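Local coordinates for protein N-acetyl-beta-D glucosaminidase (Rhizomucor miehei CAU432, PDB 4ZM6) that probably hydrolyses beta-linked N-acetylglucosamine as a glycoside hydrolase family 3 enzyme, and carries an acetyl-CoA-binding region for glucosamine N-acetyltransfer, at residues 75-81 and 126-132; 120-125 and 354-360; 710-716 and 751-757. One frame throughout, in Å; residues are numbered along the deposited sequence.

From the N terminus, the chain leaves strand 76-79, runs through helices 99-105 and 108-125, and returns in strand 129-130, which contact 1 sets parallel to the strand it left. Before that loop closes, the chain has entered contact 2 at residues 120-125, whose partner 354-360 follows more than two hundred residues later, so the two contacts cross. They also touch: L122, of the helix segment in contact 2, packs on M127 and V79 of contact 1. Contact 2 itself ties helix 108-125 of the barrel to the segment leading into helix 357-368. Contact 3 stands apart in series, about 60 Å from contact 1 between centres, and closes a two-helix connection within the C-terminal N-acetyltransferase range.

Contact 1 of 3, residues 75-81 and 126-132; sequences LFIAVDQ and GMNWNLA
V79 and N130 form a parallel bridge with CA atoms 5.2 Å apart, and L131 N continues the ladder to V79 O at 2.8 Å. Two asparagines extend this short pairing. N128 has CG between its backbone N and carbonyl carbon (chi1 50°), which turns OD1 back to accept I77 N at 2.7 Å, in the amide plane on a lone pair, while its own backbone N bonds to I77 O. At the far end the N130 amide grips the backbone of Q81 twice: OD1 takes Q81 N, and ND2 gives to Q81 O at 2.9 Å. On the side of A78, W129 sends CE3 over one face of F76, an edge-to-face pair with planes at 67°; the F76 ring and the six-membered ring of W129 have centroids 4.7 Å apart. W129 NE1 is satisfied by S177. On the side of V79, compact and branched, CG1 crosses M127 CG at 3.8 Å. D80 directs its carboxylate to K179 and R88. Strand 41-44 flanks strand 76-79 on its other edge, helix 52-68 packs on I77, and L122 of helix 108-125 covers V79, M127 and N130; the path from strand 76-79 through that helix to parallel strand 129-130 is a beta-alpha-beta crossover, as in TIM barrels.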
loop_
_atom_site.group_PDB
_atom_site.type_symbol
_atom_site.label_atom_id
_atom_site.label_comp_id
_atom_site.label_asym_id
_atom_site.label_seq_id
_atom_site.Cartn_x
_atom_site.Cartn_y
_atom_site.Cartn_z
ATOM N N LEU A 75 5.978 -40.060 -5.033
ATOM C CA LEU A 75 4.751 -39.457 -5.534
ATOM C C LEU A 75 4.298 -38.297 -4.664
ATOM O O LEU A 75 4.575 -38.262 -3.463
ATOM C CB LEU A 75 3.617 -40.491 -5.568
ATOM C CG LEU A 75 3.769 -41.738 -6.442
ATOM C CD1 LEU A 75 2.517 -42.595 -6.328
ATOM C CD2 LEU A 75 4.037 -41.368 -7.892
ATOM N N PHE A 76 3.606 -37.348 -5.289
ATOM C CA PHE A 76 2.783 -36.392 -4.572
ATOM C C PHE A 76 1.406 -37.027 -4.443
ATOM O O PHE A 76 0.927 -37.659 -5.380
ATOM C CB PHE A 76 2.668 -35.064 -5.334
ATOM C CG PHE A 76 3.617 -33.992 -4.862
ATOM C CD1 PHE A 76 3.596 -33.560 -3.542
ATOM C CD2 PHE A 76 4.497 -33.379 -5.748
ATOM C CE1 PHE A 76 4.458 -32.563 -3.106
ATOM C CE2 PHE A 76 5.358 -32.381 -5.319
ATOM C CZ PHE A 76 5.340 -31.972 -3.997
ATOM N N ILE A 77 0.781 -36.860 -3.284
ATOM C CA ILE A 77 -0.582 -37.329 -3.052
ATOM C C ILE A 77 -1.417 -36.138 -2.578
ATOM O O ILE A 77 -1.408 -35.778 -1.397
ATOM C CB ILE A 77 -0.610 -38.471 -2.019
ATOM C CG1 ILE A 77 0.234 -39.646 -2.523
ATOM C CG2 ILE A 77 -2.040 -38.924 -1.739
ATOM C CD1 ILE A 77 0.278 -40.827 -1.574
ATOM N N ALA A 78 -2.140 -35.534 -3.516
ATOM C CA ALA A 78 -2.851 -34.286 -3.271
ATOM C C ALA A 78 -4.300 -34.507 -2.847
ATOM O O ALA A 78 -4.812 -35.623 -2.914
ATOM C CB ALA A 78 -2.796 -33.413 -4.515
ATOM N N VAL A 79 -4.946 -33.427 -2.412
ATOM C CA VAL A 79 -6.336 -33.466 -1.969
ATOM C C VAL A 79 -6.921 -32.047 -1.866
ATOM O O VAL A 79 -6.202 -31.093 -1.566
ATOM C CB VAL A 79 -6.455 -34.189 -0.606
ATOM C CG1 VAL A 79 -5.889 -33.339 0.522
ATOM C CG2 VAL A 79 -7.899 -34.558 -0.314
ATOM N N ASP A 80 -8.220 -31.917 -2.122
ATOM C CA ASP A 80 -8.933 -30.651 -1.937
ATOM C C ASP A 80 -9.447 -30.528 -0.506
ATOM O O ASP A 80 -10.622 -30.794 -0.250
ATOM C CB ASP A 80 -10.146 -30.569 -2.872
ATOM C CG ASP A 80 -9.793 -30.129 -4.258
ATOM O OD1 ASP A 80 -9.247 -29.019 -4.411
ATOM O OD2 ASP A 80 -10.098 -30.882 -5.201
ATOM N N GLN A 81 -8.593 -30.119 0.423
ATOM C CA GLN A 81 -9.033 -29.939 1.808
ATOM C C GLN A 81 -9.162 -28.458 2.165
ATOM O O GLN A 81 -8.243 -27.862 2.727
ATOM C CB GLN A 81 -8.086 -30.666 2.772
ATOM C CG GLN A 81 -8.532 -30.648 4.232
ATOM C CD GLN A 81 -9.915 -31.238 4.449
ATOM O OE1 GLN A 81 -10.383 -32.062 3.668
ATOM N NE2 GLN A 81 -10.571 -30.821 5.521
ATOM N N GLY A 126 -0.416 -39.451 4.938
ATOM C CA GLY A 126 0.292 -39.615 3.672
ATOM C C GLY A 126 -0.013 -38.544 2.638
ATOM O O GLY A 126 0.590 -38.549 1.562
ATOM N N MET A 127 -0.949 -37.637 2.940
ATOM C CA MET A 127 -1.183 -36.464 2.085
ATOM C C MET A 127 -0.072 -35.455 2.270
ATOM O O MET A 127 0.254 -35.083 3.395
ATOM C CB MET A 127 -2.513 -35.768 2.385
ATOM C CG MET A 127 -3.638 -36.192 1.471
ATOM S SD MET A 127 -4.186 -37.844 1.905
ATOM C CE MET A 127 -5.191 -37.496 3.347
ATOM N N ASN A 128 0.478 -34.995 1.154
ATOM C CA ASN A 128 1.601 -34.073 1.165
ATOM C C ASN A 128 1.431 -32.948 0.140
ATOM O O ASN A 128 2.411 -32.410 -0.377
ATOM C CB ASN A 128 2.899 -34.855 0.926
ATOM C CG ASN A 128 2.818 -35.780 -0.277
ATOM O OD1 ASN A 128 1.846 -35.761 -1.036
ATOM N ND2 ASN A 128 3.843 -36.599 -0.455
ATOM N N TRP A 129 0.179 -32.598 -0.142
ATOM C CA TRP A 129 -0.148 -31.502 -1.051
ATOM C C TRP A 129 -1.629 -31.172 -0.914
ATOM O O TRP A 129 -2.479 -31.889 -1.431
ATOM C CB TRP A 129 0.164 -31.866 -2.508
ATOM C CG TRP A 129 0.082 -30.701 -3.477
ATOM C CD1 TRP A 129 -0.570 -29.511 -3.293
ATOM C CD2 TRP A 129 0.656 -30.637 -4.786
ATOM N NE1 TRP A 129 -0.421 -28.715 -4.398
ATOM C CE2 TRP A 129 0.324 -29.381 -5.329
ATOM C CE3 TRP A 129 1.423 -31.520 -5.550
ATOM C CZ2 TRP A 129 0.731 -28.985 -6.600
ATOM C CZ3 TRP A 129 1.828 -31.128 -6.816
ATOM C CH2 TRP A 129 1.479 -29.871 -7.329
ATOM N N ASN A 130 -1.934 -30.084 -0.220
ATOM C CA ASN A 130 -3.301 -29.614 -0.134
ATOM C C ASN A 130 -3.555 -28.589 -1.240
ATOM O O ASN A 130 -2.838 -27.591 -1.351
ATOM C CB ASN A 130 -3.571 -29.010 1.240
ATOM C CG ASN A 130 -5.049 -28.767 1.493
ATOM O OD1 ASN A 130 -5.895 -29.008 0.625
ATOM N ND2 ASN A 130 -5.369 -28.280 2.691
ATOM N N LEU A 131 -4.567 -28.850 -2.065
ATOM C CA LEU A 131 -4.953 -27.928 -3.132
ATOM C C LEU A 131 -5.754 -26.797 -2.496
ATOM O O LEU A 131 -6.983 -26.792 -2.502
ATOM C CB LEU A 131 -5.767 -28.648 -4.209
ATOM C CG LEU A 131 -5.086 -29.860 -4.851
ATOM C CD1 LEU A 131 -6.072 -30.610 -5.735
ATOM C CD2 LEU A 131 -3.856 -29.440 -5.642
ATOM N N ALA A 132 -5.021 -25.852 -1.926
ATOM C CA ALA A 132 -5.598 -24.771 -1.146
ATOM C C ALA A 132 -4.484 -23.766 -0.860
ATOM O O ALA A 132 -3.304 -24.091 -1.018
ATOM C CB ALA A 132 -6.182 -25.320 0.151
#

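Contact 2 of 3, residues 120-125 and 354-360; sequences KELLTL and TMGSEAH
A histidine-carboxylate hydrogen bond between H360 and E121 fastens the first turn of helix 357-368 to the last turns of helix 108-125. H360 ND1 donates to E121 OE2 over 2.9 Å in a nearly straight bond (173°), lying in the imidazole plane and meeting the oxygen on its anti side, 28° out of the carboxylate plane. E121 reaches there with its chain extended beyond CG, and T94 OG1 is a second partner of the same OE2, so the buried carboxylate oxygen is held from two residues. G356 takes the N-cap position; having no side chain, it leaves room for the H360 ring to fold back beside it. K120, long and flexible, passes the edge of that ring with CD and bends at its end to give NZ to T354 O at 2.9 Å. T124 turns its hydroxyl back to its own helix, OG1 donating to E121 O; T354 OG1, itself hydrogen-bonded to D351 O, lies 3.4 Å from T124 CG2. Beyond it the thioether of M355, an unbranched apolar chain, meets L125 CD2 with SD at 3.9 Å. Together the His-carboxylate and lysine-to-carbonyl bonds join the end of a TIM-barrel-type helix to the start of the helix leading to strand 373-377 of the six-stranded mixed sheet.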
loop_
_atom_site.group_PDB
_atom_site.type_symbol
_atom_site.label_atom_id
_atom_site.label_comp_id
_atom_site.label_asym_id
_atom_site.label_seq_id
_atom_site.Cartn_x
_atom_site.Cartn_y
_atom_site.Cartn_z
ATOM N N LYS A 120 -0.718 -31.193 9.605
ATOM C CA LYS A 120 -0.265 -32.245 10.516
ATOM C C LYS A 120 -1.069 -33.523 10.275
ATOM O O LYS A 120 -0.497 -34.590 10.060
ATOM C CB LYS A 120 -0.425 -31.785 11.971
ATOM C CG LYS A 120 0.374 -32.568 13.003
ATOM C CD LYS A 120 0.045 -32.066 14.407
ATOM C CE LYS A 120 1.193 -32.241 15.395
ATOM N NZ LYS A 120 1.355 -33.648 15.857
ATOM N N GLU A 121 -2.396 -33.395 10.291
ATOM C CA GLU A 121 -3.291 -34.525 10.047
ATOM C C GLU A 121 -3.062 -35.137 8.666
ATOM O O GLU A 121 -2.886 -36.344 8.545
ATOM C CB GLU A 121 -4.759 -34.109 10.208
ATOM C CG GLU A 121 -5.167 -33.862 11.656
ATOM C CD GLU A 121 -6.670 -33.709 11.854
ATOM O OE1 GLU A 121 -7.438 -33.912 10.888
ATOM O OE2 GLU A 121 -7.086 -33.379 12.989
ATOM N N LEU A 122 -3.049 -34.305 7.633
ATOM C CA LEU A 122 -2.827 -34.784 6.271
ATOM C C LEU A 122 -1.480 -35.492 6.102
ATOM O O LEU A 122 -1.395 -36.503 5.409
ATOM C CB LEU A 122 -2.928 -33.626 5.270
ATOM C CG LEU A 122 -4.325 -33.055 5.007
ATOM C CD1 LEU A 122 -4.225 -31.766 4.212
ATOM C CD2 LEU A 122 -5.197 -34.055 4.268
ATOM N N LEU A 123 -0.435 -34.968 6.735
ATOM C CA LEU A 123 0.913 -35.520 6.566
ATOM C C LEU A 123 1.075 -36.899 7.201
ATOM O O LEU A 123 1.767 -37.753 6.644
ATOM C CB LEU A 123 1.973 -34.560 7.121
ATOM C CG LEU A 123 3.442 -34.909 6.835
ATOM C CD1 LEU A 123 3.692 -35.138 5.351
ATOM C CD2 LEU A 123 4.365 -33.820 7.360
ATOM N N THR A 124 0.447 -37.119 8.354
ATOM C CA THR A 124 0.509 -38.424 9.009
ATOM C C THR A 124 -0.220 -39.485 8.175
ATOM O O THR A 124 0.212 -40.637 8.118
ATOM C CB THR A 124 -0.085 -38.393 10.431
ATOM O OG1 THR A 124 -1.460 -38.007 10.367
ATOM C CG2 THR A 124 0.678 -37.421 11.325
ATOM N N LEU A 125 -1.312 -39.086 7.520
ATOM C CA LEU A 125 -2.080 -39.991 6.657
ATOM C C LEU A 125 -1.417 -40.253 5.299
ATOM O O LEU A 125 -1.825 -41.165 4.581
ATOM C CB LEU A 125 -3.494 -39.445 6.430
ATOM C CG LEU A 125 -4.368 -39.224 7.671
ATOM C CD1 LEU A 125 -5.733 -38.680 7.275
ATOM C CD2 LEU A 125 -4.516 -40.504 8.482
ATOM N N THR A 354 -0.125 -39.542 16.322
ATOM C CA THR A 354 0.611 -38.298 16.058
ATOM C C THR A 354 -0.207 -37.261 15.264
ATOM O O THR A 354 0.285 -36.166 14.984
ATOM C CB THR A 354 1.953 -38.562 15.335
ATOM O OG1 THR A 354 1.714 -39.138 14.045
ATOM C CG2 THR A 354 2.833 -39.496 16.158
ATOM N N MET A 355 -1.436 -37.609 14.886
ATOM C CA MET A 355 -2.430 -36.610 14.505
ATOM C C MET A 355 -2.808 -35.885 15.781
ATOM O O MET A 355 -3.012 -36.520 16.818
ATOM C CB MET A 355 -3.685 -37.266 13.932
ATOM C CG MET A 355 -3.470 -37.992 12.618
ATOM S SD MET A 355 -5.014 -38.511 11.845
ATOM C CE MET A 355 -5.820 -39.352 13.208
ATOM N N GLY A 356 -2.924 -34.567 15.721
ATOM C CA GLY A 356 -3.265 -33.798 16.915
ATOM C C GLY A 356 -4.734 -33.889 17.287
ATOM O O GLY A 356 -5.318 -32.898 17.715
ATOM N N SER A 357 -5.325 -35.078 17.161
ATOM C CA SER A 357 -6.780 -35.236 17.223
ATOM C C SER A 357 -7.413 -34.523 18.411
ATOM O O SER A 357 -8.343 -33.737 18.237
ATOM C CB SER A 357 -7.163 -36.718 17.243
ATOM O OG SER A 357 -7.024 -37.285 15.954
ATOM N N GLU A 358 -6.898 -34.789 19.610
ATOM C CA GLU A 358 -7.458 -34.220 20.836
ATOM C C GLU A 358 -7.260 -32.705 20.876
ATOM O O GLU A 358 -8.203 -31.958 21.150
ATOM C CB GLU A 358 -6.829 -34.868 22.076
ATOM C CG GLU A 358 -7.566 -34.567 23.380
ATOM C CD GLU A 358 -6.772 -34.938 24.628
ATOM O OE1 GLU A 358 -5.580 -34.567 24.726
ATOM O OE2 GLU A 358 -7.349 -35.590 25.527
ATOM N N ALA A 359 -6.035 -32.261 20.598
ATOM C CA ALA A 359 -5.705 -30.831 20.601
ATOM C C ALA A 359 -6.485 -30.081 19.525
ATOM O O ALA A 359 -6.990 -28.984 19.771
ATOM C CB ALA A 359 -4.210 -30.631 20.405
ATOM N N HIS A 360 -6.588 -30.686 18.343
ATOM C CA HIS A 360 -7.332 -30.102 17.227
ATOM C C HIS A 360 -8.827 -30.046 17.519
ATOM O O HIS A 360 -9.522 -29.149 17.042
ATOM C CB HIS A 360 -7.099 -30.891 15.932
ATOM C CG HIS A 360 -5.667 -30.935 15.496
ATOM N ND1 HIS A 360 -5.233 -31.724 14.453
ATOM C CD2 HIS A 360 -4.566 -30.309 15.978
ATOM C CE1 HIS A 360 -3.931 -31.568 14.298
ATOM N NE2 HIS A 360 -3.501 -30.717 15.213
#

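Contact 3 of 3, residues 710-716 and 751-757; sequences KIWFGRI and LIVARQD
W712 and R755 form a hydrogen-bonded antiparallel pair, W712 N to R755 O at 2.8 Å and R755 N to W712 O at 2.6 Å, with both donors in the carbonyl plane. The next such pair is G714 with V753: V753 N meets G714 O at 3.0 Å, and G714 N returns a longer bond to V753 O. The ladder runs on at both ends, D757 N giving to K710 O at 2.7 Å and I716 N to L751 O at 3.2 Å. In the non-hydrogen-bonded pair between W712-R755 and G714-V753, F713 CE1 lies 3.5 Å from A754 CB; alanine is small enough to accept the ring, which also meets H818. K710 NZ adds only a weak salt bridge to D757 OD1. With CG opposite its backbone N (chi1 -178°), W712 extends forward along its own strand, and G714 N lies over one ring face; glycine, lacking a side chain, fits beneath the indole. R755 runs beside W712, its CD touching CE3 at 3.7 Å. R755 NE gives to G761 O, NH1 makes a salt bridge to E723, and NH2 has a long, weak ion pair with E720. Strand 763-771 takes up the other edge of 751-756, bonding to I752 and A754. Helix 811-825 packs on I711, F713 and I752, while L724 of helix 721-731 covers I716, L751 and V753, consistent with the first two strands of a GNAT fold joined through two helices.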
loop_
_atom_site.group_PDB
_atom_site.type_symbol
_atom_site.label_atom_id
_atom_site.label_comp_id
_atom_site.label_asym_id
_atom_site.label_seq_id
_atom_site.Cartn_x
_atom_site.Cartn_y
_atom_site.Cartn_z
ATOM N N LYS A 710 48.503 -14.298 35.619
ATOM C CA LYS A 710 49.074 -13.137 34.917
ATOM C C LYS A 710 48.098 -12.563 33.890
ATOM O O LYS A 710 48.431 -12.363 32.723
ATOM C CB LYS A 710 50.422 -13.474 34.261
ATOM C CG LYS A 710 51.457 -14.052 35.217
ATOM C CD LYS A 710 52.862 -13.519 34.952
ATOM C CE LYS A 710 53.313 -13.692 33.506
ATOM N NZ LYS A 710 53.127 -15.082 33.001
ATOM N N ILE A 711 46.886 -12.305 34.354
ATOM C CA ILE A 711 45.827 -11.781 33.511
ATOM C C ILE A 711 45.791 -10.259 33.624
ATOM O O ILE A 711 45.874 -9.709 34.725
ATOM C CB ILE A 711 44.459 -12.356 33.939
ATOM C CG1 ILE A 711 44.483 -13.896 33.923
ATOM C CG2 ILE A 711 43.332 -11.807 33.069
ATOM C CD1 ILE A 711 44.568 -14.527 32.550
ATOM N N TRP A 712 45.660 -9.589 32.484
ATOM C CA TRP A 712 45.525 -8.136 32.434
ATOM C C TRP A 712 44.103 -7.748 32.039
ATOM O O TRP A 712 43.572 -8.269 31.067
ATOM C CB TRP A 712 46.498 -7.567 31.409
ATOM C CG TRP A 712 46.477 -6.069 31.307
ATOM C CD1 TRP A 712 47.267 -5.197 31.990
ATOM C CD2 TRP A 712 45.632 -5.270 30.462
ATOM N NE1 TRP A 712 46.973 -3.907 31.625
ATOM C CE2 TRP A 712 45.972 -3.922 30.692
ATOM C CE3 TRP A 712 44.622 -5.565 29.534
ATOM C CZ2 TRP A 712 45.339 -2.863 30.031
ATOM C CZ3 TRP A 712 43.991 -4.511 28.876
ATOM C CH2 TRP A 712 44.354 -3.176 29.130
ATOM N N PHE A 713 43.505 -6.820 32.778
ATOM C CA PHE A 713 42.202 -6.259 32.415
ATOM C C PHE A 713 42.325 -4.807 31.982
ATOM O O PHE A 713 43.251 -4.111 32.389
ATOM C CB PHE A 713 41.234 -6.352 33.591
ATOM C CG PHE A 713 40.994 -7.752 34.054
ATOM C CD1 PHE A 713 40.491 -8.707 33.178
ATOM C CD2 PHE A 713 41.271 -8.123 35.360
ATOM C CE1 PHE A 713 40.267 -10.006 33.599
ATOM C CE2 PHE A 713 41.046 -9.417 35.792
ATOM C CZ PHE A 713 40.543 -10.362 34.912
ATOM N N GLY A 714 41.385 -4.359 31.155
ATOM C CA GLY A 714 41.310 -2.957 30.755
ATOM C C GLY A 714 40.530 -2.724 29.474
ATOM O O GLY A 714 40.108 -3.665 28.800
ATOM N N ARG A 715 40.366 -1.453 29.129
ATOM C CA ARG A 715 39.580 -1.053 27.970
ATOM C C ARG A 715 40.233 -1.461 26.662
ATOM O O ARG A 715 41.411 -1.800 26.621
ATOM C CB ARG A 715 39.357 0.461 27.982
ATOM C CG ARG A 715 38.506 0.937 29.150
ATOM C CD ARG A 715 38.591 2.439 29.385
ATOM N NE ARG A 715 38.441 3.249 28.170
ATOM C CZ ARG A 715 38.171 4.556 28.158
ATOM N NH1 ARG A 715 38.002 5.226 29.288
ATOM N NH2 ARG A 715 38.055 5.199 27.002
ATOM N N ILE A 716 39.440 -1.449 25.598
ATOM C CA ILE A 716 39.958 -1.609 24.253
ATOM C C ILE A 716 40.100 -0.201 23.667
ATOM O O ILE A 716 39.242 0.650 23.889
ATOM C CB ILE A 716 39.040 -2.528 23.396
ATOM C CG1 ILE A 716 39.834 -3.176 22.260
ATOM C CG2 ILE A 716 37.819 -1.800 22.838
ATOM C CD1 ILE A 716 40.576 -4.424 22.691
ATOM N N LEU A 751 33.813 -1.292 26.980
ATOM C CA LEU A 751 34.268 -2.541 26.385
ATOM C C LEU A 751 35.551 -2.990 27.067
ATOM O O LEU A 751 36.641 -2.511 26.750
ATOM C CB LEU A 751 34.477 -2.380 24.879
ATOM C CG LEU A 751 33.338 -1.674 24.138
ATOM C CD1 LEU A 751 33.597 -1.691 22.640
ATOM C CD2 LEU A 751 31.991 -2.298 24.461
ATOM N N ILE A 752 35.398 -3.904 28.019
ATOM C CA ILE A 752 36.509 -4.439 28.790
ATOM C C ILE A 752 36.951 -5.769 28.208
ATOM O O ILE A 752 36.131 -6.585 27.808
ATOM C CB ILE A 752 36.105 -4.666 30.260
ATOM C CG1 ILE A 752 35.536 -3.379 30.859
ATOM C CG2 ILE A 752 37.290 -5.162 31.080
ATOM C CD1 ILE A 752 36.450 -2.176 30.720
ATOM N N VAL A 753 38.260 -5.977 28.178
ATOM C CA VAL A 753 38.832 -7.226 27.724
ATOM C C VAL A 753 39.841 -7.710 28.746
ATOM O O VAL A 753 40.431 -6.906 29.469
ATOM C CB VAL A 753 39.546 -7.077 26.365
ATOM C CG1 VAL A 753 38.533 -6.860 25.253
ATOM C CG2 VAL A 753 40.564 -5.943 26.396
ATOM N N ALA A 754 40.009 -9.030 28.807
ATOM C CA ALA A 754 41.118 -9.649 29.516
ATOM C C ALA A 754 42.196 -9.969 28.491
ATOM O O ALA A 754 41.881 -10.442 27.396
ATOM C CB ALA A 754 40.663 -10.912 30.223
ATOM N N ARG A 755 43.453 -9.683 28.837
ATOM C CA ARG A 755 44.608 -10.000 27.985
ATOM C C ARG A 755 45.639 -10.818 28.750
ATOM O O ARG A 755 45.710 -10.755 29.978
ATOM C CB ARG A 755 45.277 -8.728 27.470
ATOM C CG ARG A 755 44.453 -7.942 26.470
ATOM C CD ARG A 755 45.191 -6.693 26.010
ATOM N NE ARG A 755 45.125 -6.530 24.553
ATOM C CZ ARG A 755 44.417 -5.606 23.904
ATOM N NH1 ARG A 755 44.455 -5.580 22.581
ATOM N NH2 ARG A 755 43.680 -4.703 24.552
ATOM N N GLN A 756 46.447 -11.578 28.016
ATOM C CA GLN A 756 47.499 -12.372 28.631
ATOM C C GLN A 756 48.666 -11.468 28.985
ATOM O O GLN A 756 49.110 -10.676 28.155
ATOM C CB GLN A 756 47.970 -13.484 27.686
ATOM C CG GLN A 756 48.958 -14.463 28.314
ATOM C CD GLN A 756 48.432 -15.093 29.591
ATOM O OE1 GLN A 756 49.061 -15.020 30.651
ATOM N NE2 GLN A 756 47.260 -15.700 29.498
ATOM N N ASP A 757 49.147 -11.583 30.222
ATOM C CA ASP A 757 50.346 -10.871 30.695
ATOM C C ASP A 757 50.128 -9.376 30.917
ATOM O O ASP A 757 50.206 -8.899 32.050
ATOM C CB ASP A 757 51.544 -11.081 29.749
ATOM C CG ASP A 757 51.842 -12.542 29.494
ATOM O OD1 ASP A 757 51.728 -13.353 30.440
ATOM O OD2 ASP A 757 52.190 -12.875 28.342
#